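PDB 4HW6: hypothetical protein, IPT/TIG domain protein from Bacteroides ovatus, which is of unknown function but probably serves as an auxiliary nutrient-binding protein, with an IPT/TIG domain, a six-bladed beta-propeller and carbohydrate as its putative ligand. Local coordinates for residues A[137-146]-A[417-426]; A[149-157]-A[164-172]. All coordinates share one frame; numbering follows the deposited sequence. Where two conformers were deposited one is given.

Both interactions lie in the six-bladed propeller, and their centres are 14 Å apart. Interaction 2 is the hairpin between residues 149-157 and 164-172, inside one blade. Interaction 1 joins an edge strand of that blade, 143-146, and the loop before it to the hairpin 417-426 of the neighbouring blade. Strands 143-146 and 154-158 are neighbours in one sheet, so the contacts touch directly. M145 N lies 2.9 Å from Y156 O, a probable hydrogen bond. W157 of interaction 2 also packs on I141 and V426 of interaction 1. Along the chain, interaction 2 is nested within the loop closed by interaction 1. No ligand site is established at either contact.

Interaction 1: A[137-146]-A[417-426]; sequences AFDNIWRMMF and YIGDCDNHRV
F138 and H424 join two neighbouring blades of the six-bladed beta-propeller. Segment 137-146 leads into strand 143-146 of one blade. Segment 417-426 is a hairpin of the next, with a G1 beta bulge where H424 and R425 both face D420. Two hydrogen bonds connect F138 and H424. F138 N donates to H424 O at 3.1 Å. H424 ND1 donates back to F138 O at 2.8 Å. That oxygen lies in the plane of the imidazole, but the bond is bent, with an N-H...O angle of 147°. C421 O sits over one face of the same imidazole. F138 O also accepts from a water. This water donates to C421 O too, and takes a weak bond from I141 N.

Farther along, I141 presses into the hairpin. Its CG2 rests 3.6 Å from G419 CA, a close approach possible because glycine has no CB. The other branch points elsewhere: with CG1 anti to the carbonyl carbon (chi1 -47°), CD1 reaches R425 O at 3.3 Å and V426 CG2 at 4.1 Å. The ring of F138 crosses V426 at a slant and meets the same CG2 through CE2. Selenomethionine M144 runs out extended and crosses Y417 at about a right angle. Its CE ends 3.6 Å from G419 N and also touches V426 CG1. At the far end, F146 CZ meets Y417 CE2 at 3.7 Å, each atom at the edge of the other ring.

The chemistry is thus divided. Polar bonds and one shared water fix the loop at F138, and ND1 of H424 must carry a proton to make its bond. Apolar side chains fill the largely buried rest of the interface between the blades.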
loop_
_atom_site.group_PDB
_atom_site.type_symbol
_atom_site.label_atom_id
_atom_site.label_comp_id
_atom_site.label_asym_id
_atom_site.label_seq_id
_atom_site.Cartn_x
_atom_site.Cartn_y
_atom_site.Cartn_z
ATOM N N ALA A 137 -14.291 7.679 -12.480
ATOM C CA ALA A 137 -12.933 7.189 -12.457
ATOM C C ALA A 137 -11.953 8.368 -12.446
ATOM O O ALA A 137 -12.360 9.546 -12.440
ATOM C CB ALA A 137 -12.663 6.214 -13.628
ATOM N N PHE A 138 -10.668 8.051 -12.427
ATOM C CA PHE A 138 -9.640 9.021 -12.054
ATOM C C PHE A 138 -8.682 9.364 -13.190
ATOM O O PHE A 138 -8.077 8.471 -13.789
ATOM C CB PHE A 138 -8.894 8.478 -10.841
ATOM C CG PHE A 138 -9.829 8.048 -9.750
ATOM C CD1 PHE A 138 -10.729 8.963 -9.220
ATOM C CD2 PHE A 138 -9.873 6.737 -9.318
ATOM C CE1 PHE A 138 -11.626 8.580 -8.243
ATOM C CE2 PHE A 138 -10.760 6.354 -8.337
ATOM C CZ PHE A 138 -11.656 7.274 -7.810
ATOM N N ASP A 139 -8.512 10.658 -13.444
ATOM C CA ASP A 139 -7.647 11.126 -14.541
ATOM C C ASP A 139 -6.176 10.854 -14.318
ATOM O O ASP A 139 -5.478 10.494 -15.253
ATOM C CB ASP A 139 -7.839 12.622 -14.816
ATOM C CG ASP A 139 -9.117 12.933 -15.568
ATOM O OD1 ASP A 139 -9.663 12.063 -16.311
ATOM O OD2 ASP A 139 -9.570 14.086 -15.428
ATOM N N ASN A 140 -5.681 11.041 -13.097
ATOM C CA ASN A 140 -4.242 10.956 -12.856
ATOM C C ASN A 140 -3.942 10.732 -11.393
ATOM O O ASN A 140 -4.011 11.671 -10.580
ATOM C CB ASN A 140 -3.570 12.244 -13.340
ATOM C CG ASN A 140 -2.054 12.163 -13.354
ATOM O OD1 ASN A 140 -1.473 11.146 -13.000
ATOM N ND2 ASN A 140 -1.415 13.243 -13.796
ATOM N N ILE A 141 -3.584 9.502 -11.053
ATOM C CA ILE A 141 -3.305 9.156 -9.664
ATOM C C ILE A 141 -1.771 9.214 -9.466
ATOM O O ILE A 141 -1.075 8.204 -9.516
ATOM C CB ILE A 141 -3.889 7.770 -9.300
ATOM C CG1 ILE A 141 -5.340 7.609 -9.783
ATOM C CG2 ILE A 141 -3.849 7.583 -7.783
ATOM C CD1 ILE A 141 -5.794 6.149 -9.836
ATOM N N TRP A 142 -1.253 10.414 -9.247
ATOM C CA TRP A 142 0.151 10.687 -9.484
ATOM C C TRP A 142 1.032 10.359 -8.272
ATOM O O TRP A 142 2.044 9.674 -8.403
ATOM C CB TRP A 142 0.316 12.154 -9.937
ATOM C CG TRP A 142 1.736 12.560 -10.151
ATOM C CD1 TRP A 142 2.429 13.472 -9.421
ATOM C CD2 TRP A 142 2.631 12.065 -11.141
ATOM N NE1 TRP A 142 3.715 13.569 -9.887
ATOM C CE2 TRP A 142 3.873 12.711 -10.940
ATOM C CE3 TRP A 142 2.511 11.147 -12.184
ATOM C CZ2 TRP A 142 4.976 12.472 -11.748
ATOM C CZ3 TRP A 142 3.617 10.906 -12.988
ATOM C CH2 TRP A 142 4.835 11.552 -12.752
ATOM N N ARG A 143 0.685 10.893 -7.107
ATOM C CA ARG A 143 1.379 10.585 -5.853
ATOM C C ARG A 143 0.357 10.537 -4.723
ATOM O O ARG A 143 -0.446 11.471 -4.574
ATOM C CB ARG A 143 2.416 11.652 -5.486
ATOM C CG ARG A 143 3.540 11.855 -6.482
ATOM C CD ARG A 143 4.510 10.687 -6.490
ATOM N NE ARG A 143 5.615 10.912 -7.440
ATOM C CZ ARG A 143 5.713 10.417 -8.675
ATOM N NH1 ARG A 143 4.763 9.670 -9.207
ATOM N NH2 ARG A 143 6.800 10.677 -9.398
HETATM N N MSE A 144 0.407 9.470 -3.920
HETATM C CA MSE A 144 -0.510 9.250 -2.797
HETATM C C MSE A 144 0.145 9.473 -1.451
HETATM O O MSE A 144 1.357 9.255 -1.283
HETATM C CB MSE A 144 -0.961 7.778 -2.745
HETATM C CG MSE A 144 -1.839 7.347 -3.794
HETATM SE SE MSE A 144 -2.057 5.393 -3.600
HETATM C CE MSE A 144 -3.483 5.318 -4.898
HETATM N N MSE A 145 -0.677 9.861 -0.476
HETATM C CA MSE A 145 -0.211 9.964 0.909
HETATM C C MSE A 145 -1.385 9.885 1.890
HETATM O O MSE A 145 -2.386 10.594 1.751
HETATM C CB MSE A 145 0.513 11.300 1.043
HETATM C CG MSE A 145 0.988 11.673 2.378
HETATM SE SE MSE A 145 2.674 10.870 2.842
HETATM C CE MSE A 145 3.417 10.402 1.124
ATOM N N PHE A 146 -1.265 9.020 2.900
ATOM C CA PHE A 146 -2.194 9.042 4.015
ATOM C C PHE A 146 -1.889 10.256 4.909
ATOM O O PHE A 146 -0.719 10.602 5.132
ATOM C CB PHE A 146 -2.079 7.751 4.862
ATOM C CG PHE A 146 -2.902 6.598 4.354
ATOM C CD1 PHE A 146 -4.262 6.571 4.574
ATOM C CD2 PHE A 146 -2.309 5.512 3.728
ATOM C CE1 PHE A 146 -5.038 5.514 4.132
ATOM C CE2 PHE A 146 -3.086 4.443 3.294
ATOM C CZ PHE A 146 -4.442 4.453 3.494
ATOM N N TYR A 417 -2.531 0.144 -1.799
ATOM C CA TYR A 417 -3.317 0.809 -2.858
ATOM C C TYR A 417 -2.327 1.248 -3.930
ATOM O O TYR A 417 -1.265 1.798 -3.611
ATOM C CB TYR A 417 -4.136 2.014 -2.344
ATOM C CG TYR A 417 -5.019 1.626 -1.196
ATOM C CD1 TYR A 417 -6.004 0.653 -1.351
ATOM C CD2 TYR A 417 -4.844 2.196 0.058
ATOM C CE1 TYR A 417 -6.761 0.239 -0.275
ATOM C CE2 TYR A 417 -5.610 1.805 1.130
ATOM C CZ TYR A 417 -6.573 0.835 0.962
ATOM O OH TYR A 417 -7.302 0.434 2.052
ATOM N N ILE A 418 -2.664 0.977 -5.185
ATOM C CA ILE A 418 -1.857 1.328 -6.334
ATOM C C ILE A 418 -2.660 2.237 -7.253
ATOM O O ILE A 418 -3.777 1.883 -7.651
ATOM C CB ILE A 418 -1.480 0.082 -7.167
ATOM C CG1 ILE A 418 -0.845 -1.009 -6.272
ATOM C CG2 ILE A 418 -0.574 0.476 -8.350
ATOM C CD1 ILE A 418 0.472 -0.619 -5.639
ATOM N N GLY A 419 -2.091 3.393 -7.590
ATOM C CA GLY A 419 -2.687 4.290 -8.560
ATOM C C GLY A 419 -2.277 3.836 -9.935
ATOM O O GLY A 419 -1.139 4.068 -10.388
ATOM N N ASP A 420 -3.208 3.167 -10.593
ATOM C CA ASP A 420 -2.971 2.510 -11.866
ATOM C C ASP A 420 -3.456 3.466 -12.954
ATOM O O ASP A 420 -4.588 3.386 -13.429
ATOM C CB ASP A 420 -3.722 1.192 -11.840
ATOM C CG ASP A 420 -3.378 0.272 -12.985
ATOM O OD1 ASP A 420 -2.337 0.476 -13.612
ATOM O OD2 ASP A 420 -4.134 -0.720 -13.178
ATOM N N CYS A 421 -2.556 4.379 -13.338
ATOM C CA CYS A 421 -2.951 5.608 -14.009
ATOM C C CYS A 421 -3.686 5.447 -15.324
ATOM O O CYS A 421 -4.701 6.093 -15.510
ATOM C CB CYS A 421 -1.760 6.545 -14.201
ATOM S SG CYS A 421 -1.335 7.285 -12.634
ATOM N N ASP A 422 -3.217 4.574 -16.210
ATOM C CA ASP A 422 -3.891 4.389 -17.497
ATOM C C ASP A 422 -5.035 3.349 -17.504
ATOM O O ASP A 422 -5.704 3.122 -18.518
ATOM C CB ASP A 422 -2.848 4.232 -18.601
ATOM C CG ASP A 422 -2.370 5.597 -19.128
ATOM O OD1 ASP A 422 -3.230 6.466 -19.407
ATOM O OD2 ASP A 422 -1.162 5.810 -19.293
ATOM N N ASN A 423 -5.350 2.829 -16.326
ATOM C CA ASN A 423 -6.620 2.151 -16.090
ATOM C C ASN A 423 -7.587 3.003 -15.289
ATOM O O ASN A 423 -8.731 2.628 -15.102
ATOM C CB ASN A 423 -6.385 0.818 -15.378
ATOM C CG ASN A 423 -5.786 -0.211 -16.296
ATOM O OD1 ASN A 423 -6.141 -0.263 -17.489
ATOM N ND2 ASN A 423 -4.861 -1.012 -15.775
ATOM N N HIS A 424 -7.106 4.147 -14.800
ATOM C CA HIS A 424 -7.941 5.161 -14.165
ATOM C C HIS A 424 -8.606 4.658 -12.906
ATOM O O HIS A 424 -9.673 5.133 -12.520
ATOM C CB HIS A 424 -8.903 5.715 -15.200
ATOM C CG HIS A 424 -8.180 6.276 -16.392
ATOM N ND1 HIS A 424 -7.479 7.465 -16.333
ATOM C CD2 HIS A 424 -7.979 5.775 -17.635
ATOM C CE1 HIS A 424 -6.878 7.673 -17.497
ATOM N NE2 HIS A 424 -7.165 6.662 -18.303
ATOM N N ARG A 425 -7.905 3.747 -12.229
ATOM C CA ARG A 425 -8.425 3.088 -11.053
ATOM C C ARG A 425 -7.383 3.020 -9.956
ATOM O O ARG A 425 -6.174 2.946 -10.239
ATOM C CB ARG A 425 -8.839 1.657 -11.407
ATOM C CG ARG A 425 -10.071 1.525 -12.295
ATOM C CD ARG A 425 -10.018 0.147 -12.910
ATOM N NE ARG A 425 -11.149 -0.225 -13.736
ATOM C CZ ARG A 425 -11.150 -0.301 -15.071
ATOM N NH1 ARG A 425 -10.106 0.084 -15.828
ATOM N NH2 ARG A 425 -12.265 -0.747 -15.662
ATOM N N VAL A 426 -7.872 2.979 -8.716
ATOM C CA VAL A 426 -7.073 2.534 -7.578
ATOM C C VAL A 426 -7.225 1.020 -7.446
ATOM O O VAL A 426 -8.330 0.496 -7.250
ATOM C CB VAL A 426 -7.495 3.206 -6.256
ATOM C CG1 VAL A 426 -6.606 2.726 -5.119
ATOM C CG2 VAL A 426 -7.439 4.723 -6.372
HETATM O O HOH W 1 -5.245 7.768 -13.292
#

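Interaction 2: A[149-157]-A[164-172]; sequences NSNYDDLYW and FRHVDFVNQ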
loop_
_atom_site.group_PDB
_atom_site.type_symbol
_atom_site.label_atom_id
_atom_site.label_comp_id
_atom_site.label_asym_id
_atom_site.label_seq_id
_atom_site.Cartn_x
_atom_site.Cartn_y
_atom_site.Cartn_z
ATOM N N ASN A 149 -2.220 11.683 10.857
ATOM C CA ASN A 149 -3.057 11.821 12.038
ATOM C C ASN A 149 -4.490 11.311 11.875
ATOM O O ASN A 149 -5.327 11.583 12.733
ATOM C CB ASN A 149 -3.071 13.282 12.473
ATOM C CG ASN A 149 -1.705 13.753 12.904
ATOM O OD1 ASN A 149 -1.094 14.616 12.270
ATOM N ND2 ASN A 149 -1.192 13.145 13.962
ATOM N N SER A 150 -4.743 10.559 10.798
ATOM C CA SER A 150 -6.080 10.094 10.412
ATOM C C SER A 150 -6.286 8.604 10.706
ATOM O O SER A 150 -7.360 8.077 10.420
ATOM C CB SER A 150 -6.329 10.341 8.891
ATOM O OG SER A 150 -5.686 9.384 8.009
ATOM N N ASN A 151 -5.257 7.922 11.230
ATOM C CA ASN A 151 -5.328 6.460 11.463
ATOM C C ASN A 151 -5.829 5.681 10.227
ATOM O O ASN A 151 -6.717 4.816 10.309
ATOM C CB ASN A 151 -6.202 6.150 12.675
ATOM C CG ASN A 151 -6.117 4.693 13.101
ATOM O OD1 ASN A 151 -5.049 4.085 13.062
ATOM N ND2 ASN A 151 -7.244 4.128 13.491
ATOM N N TYR A 152 -5.246 6.018 9.088
ATOM C CA TYR A 152 -5.525 5.368 7.806
ATOM C C TYR A 152 -6.939 5.584 7.307
ATOM O O TYR A 152 -7.438 4.778 6.522
ATOM C CB TYR A 152 -5.129 3.870 7.830
ATOM C CG TYR A 152 -3.658 3.741 8.087
ATOM C CD1 TYR A 152 -2.744 3.851 7.053
ATOM C CD2 TYR A 152 -3.179 3.607 9.377
ATOM C CE1 TYR A 152 -1.383 3.802 7.290
ATOM C CE2 TYR A 152 -1.818 3.566 9.631
ATOM C CZ TYR A 152 -0.935 3.658 8.582
ATOM O OH TYR A 152 0.406 3.593 8.797
ATOM N N ASP A 153 -7.565 6.682 7.728
ATOM C CA ASP A 153 -8.922 7.004 7.274
ATOM C C ASP A 153 -8.992 8.084 6.184
ATOM O O ASP A 153 -10.049 8.285 5.601
ATOM C CB ASP A 153 -9.822 7.380 8.436
ATOM C CG ASP A 153 -10.236 6.172 9.283
ATOM O OD1 ASP A 153 -10.184 5.012 8.803
ATOM O OD2 ASP A 153 -10.611 6.392 10.438
ATOM N N ASP A 154 -7.884 8.762 5.921
ATOM C CA ASP A 154 -7.845 9.774 4.875
ATOM C C ASP A 154 -6.610 9.621 4.018
ATOM O O ASP A 154 -5.470 9.812 4.479
ATOM C CB ASP A 154 -7.945 11.177 5.462
ATOM C CG ASP A 154 -9.215 11.379 6.248
ATOM O OD1 ASP A 154 -10.302 11.582 5.650
ATOM O OD2 ASP A 154 -9.136 11.264 7.485
ATOM N N LEU A 155 -6.853 9.238 2.772
ATOM C CA LEU A 155 -5.831 9.063 1.739
ATOM C C LEU A 155 -6.016 10.120 0.670
ATOM O O LEU A 155 -7.117 10.318 0.154
ATOM C CB LEU A 155 -5.981 7.709 1.078
ATOM C CG LEU A 155 -5.070 7.380 -0.084
ATOM C CD1 LEU A 155 -3.631 7.240 0.410
ATOM C CD2 LEU A 155 -5.547 6.076 -0.727
ATOM N N TYR A 156 -4.939 10.812 0.341
ATOM C CA TYR A 156 -4.986 11.893 -0.631
ATOM C C TYR A 156 -4.096 11.562 -1.806
ATOM O O TYR A 156 -3.090 10.855 -1.665
ATOM C CB TYR A 156 -4.487 13.200 -0.007
ATOM C CG TYR A 156 -5.329 13.700 1.128
ATOM C CD1 TYR A 156 -6.410 14.544 0.900
ATOM C CD2 TYR A 156 -5.047 13.341 2.438
ATOM C CE1 TYR A 156 -7.190 15.017 1.932
ATOM C CE2 TYR A 156 -5.837 13.801 3.487
ATOM C CZ TYR A 156 -6.894 14.649 3.225
ATOM O OH TYR A 156 -7.691 15.116 4.238
ATOM N N TRP A 157 -4.415 12.123 -2.966
ATOM C CA TRP A 157 -3.465 12.103 -4.058
ATOM C C TRP A 157 -3.496 13.339 -4.895
ATOM O O TRP A 157 -4.552 13.928 -5.070
ATOM C CB TRP A 157 -3.552 10.847 -4.934
ATOM C CG TRP A 157 -4.733 10.682 -5.839
ATOM C CD1 TRP A 157 -4.951 11.288 -7.041
ATOM C CD2 TRP A 157 -5.811 9.771 -5.652
ATOM N NE1 TRP A 157 -6.113 10.816 -7.611
ATOM C CE2 TRP A 157 -6.663 9.886 -6.781
ATOM C CE3 TRP A 157 -6.149 8.883 -4.648
ATOM C CZ2 TRP A 157 -7.811 9.140 -6.920
ATOM C CZ3 TRP A 157 -7.327 8.127 -4.798
ATOM C CH2 TRP A 157 -8.132 8.277 -5.923
ATOM N N PHE A 164 -6.992 16.757 -7.710
ATOM C CA PHE A 164 -6.502 16.321 -6.411
ATOM C C PHE A 164 -7.665 15.604 -5.714
ATOM O O PHE A 164 -8.771 16.149 -5.627
ATOM C CB PHE A 164 -6.136 17.581 -5.648
ATOM C CG PHE A 164 -5.306 17.357 -4.423
ATOM C CD1 PHE A 164 -5.804 16.674 -3.333
ATOM C CD2 PHE A 164 -4.043 17.892 -4.351
ATOM C CE1 PHE A 164 -5.029 16.510 -2.197
ATOM C CE2 PHE A 164 -3.264 17.731 -3.218
ATOM C CZ PHE A 164 -3.762 17.040 -2.145
ATOM N N ARG A 165 -7.444 14.385 -5.260
ATOM C CA ARG A 165 -8.554 13.604 -4.686
ATOM C C ARG A 165 -8.326 13.249 -3.222
ATOM O O ARG A 165 -7.180 13.191 -2.745
ATOM C CB ARG A 165 -8.792 12.312 -5.487
ATOM C CG ARG A 165 -8.995 12.511 -6.991
ATOM C CD ARG A 165 -10.187 13.379 -7.324
ATOM N NE ARG A 165 -11.460 12.824 -6.856
ATOM C CZ ARG A 165 -12.411 12.294 -7.640
ATOM N NH1 ARG A 165 -12.258 12.200 -8.960
ATOM N NH2 ARG A 165 -13.524 11.824 -7.090
ATOM N N HIS A 166 -9.435 13.010 -2.539
ATOM C CA HIS A 166 -9.437 12.658 -1.104
ATOM C C HIS A 166 -10.353 11.460 -0.891
ATOM O O HIS A 166 -11.568 11.571 -1.056
ATOM C CB HIS A 166 -9.920 13.840 -0.303
ATOM C CG HIS A 166 -10.211 13.536 1.134
ATOM N ND1 HIS A 166 -11.148 14.242 1.856
ATOM C CD2 HIS A 166 -9.701 12.611 1.981
ATOM C CE1 HIS A 166 -11.200 13.766 3.091
ATOM N NE2 HIS A 166 -10.338 12.769 3.195
ATOM N N VAL A 167 -9.752 10.345 -0.511
ATOM C CA VAL A 167 -10.474 9.147 -0.173
ATOM C C VAL A 167 -10.747 9.190 1.333
ATOM O O VAL A 167 -9.816 9.146 2.139
ATOM C CB VAL A 167 -9.693 7.875 -0.545
ATOM C CG1 VAL A 167 -10.474 6.647 -0.144
ATOM C CG2 VAL A 167 -9.361 7.831 -2.047
ATOM N N ASP A 168 -12.024 9.276 1.686
ATOM C CA ASP A 168 -12.514 9.373 3.067
ATOM C C ASP A 168 -13.133 8.035 3.446
ATOM O O ASP A 168 -14.257 7.720 3.050
ATOM C CB ASP A 168 -13.540 10.504 3.125
ATOM C CG ASP A 168 -14.190 10.691 4.488
ATOM O OD1 ASP A 168 -14.077 9.835 5.393
ATOM O OD2 ASP A 168 -14.879 11.713 4.627
ATOM N N PHE A 169 -12.417 7.241 4.233
ATOM C CA PHE A 169 -12.879 5.885 4.553
ATOM C C PHE A 169 -14.071 5.865 5.509
ATOM O O PHE A 169 -14.911 4.964 5.440
ATOM C CB PHE A 169 -11.723 5.043 5.113
ATOM C CG PHE A 169 -10.723 4.603 4.080
ATOM C CD1 PHE A 169 -9.697 5.447 3.676
ATOM C CD2 PHE A 169 -10.793 3.342 3.508
ATOM C CE1 PHE A 169 -8.761 5.059 2.732
ATOM C CE2 PHE A 169 -9.844 2.940 2.576
ATOM C CZ PHE A 169 -8.830 3.795 2.172
ATOM N N VAL A 170 -14.146 6.848 6.413
ATOM C CA VAL A 170 -15.218 6.883 7.411
ATOM C C VAL A 170 -16.550 7.105 6.688
ATOM O O VAL A 170 -17.533 6.425 6.963
ATOM C CB VAL A 170 -14.981 7.987 8.468
ATOM C CG1 VAL A 170 -16.228 8.255 9.317
ATOM C CG2 VAL A 170 -13.795 7.611 9.352
ATOM N N ASN A 171 -16.563 8.048 5.748
ATOM C CA ASN A 171 -17.777 8.357 4.989
ATOM C C ASN A 171 -17.887 7.608 3.654
ATOM O O ASN A 171 -18.885 7.757 2.945
ATOM C CB ASN A 171 -17.865 9.857 4.777
ATOM C CG ASN A 171 -17.975 10.591 6.082
ATOM O OD1 ASN A 171 -18.859 10.293 6.861
ATOM N ND2 ASN A 171 -17.031 11.495 6.365
ATOM N N GLN A 172 -16.874 6.805 3.334
ATOM C CA GLN A 172 -16.853 6.034 2.097
ATOM C C GLN A 172 -17.154 6.962 0.909
ATOM O O GLN A 172 -18.073 6.731 0.130
ATOM C CB GLN A 172 -17.840 4.873 2.190
ATOM C CG GLN A 172 -17.568 3.944 3.365
ATOM C CD GLN A 172 -16.522 2.899 3.037
ATOM O OE1 GLN A 172 -16.760 2.025 2.206
ATOM N NE2 GLN A 172 -15.364 2.968 3.700
HETATM O O HOH W 2 -12.206 9.509 6.916
#
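Y156 and H166 lie side by side on one face of the hairpin, their rings in an offset stack. The planes are 15° apart and the centroids 4.5 Å. The imidazole edge then meets D154: H166 NE2 donates to D154 OD1 at 2.7 Å, on the anti side and somewhat out of the carboxylate plane. This bond and the stack together hold the imidazole in place. F164 flanks Y156, and its own ring lies over W157 O.

The other face carries L155, W157, R165 and V167. The indole of W157 is a broad plate. R165 CB sits over its six-membered ring, 3.8 Å from the centroid, in a CH-pi contact, and CG lies 3.4 Å from W157 NE1. Beyond CG the chain bends away, and its guanidinium bonds to L128 O. V167 CG2 packs against the same indole at CZ3, 3.4 Å away. L155 CB fills the notch between V167 CB and F169 CE1. F169 also forms a cation-pi pair with R413.

Paired backbone bonds link L155 with V167 and W157 with R165; F169 N to D153 O, 2.9 Å, extends them. This is an antiparallel beta hairpin, the middle pair of strands in a propeller blade.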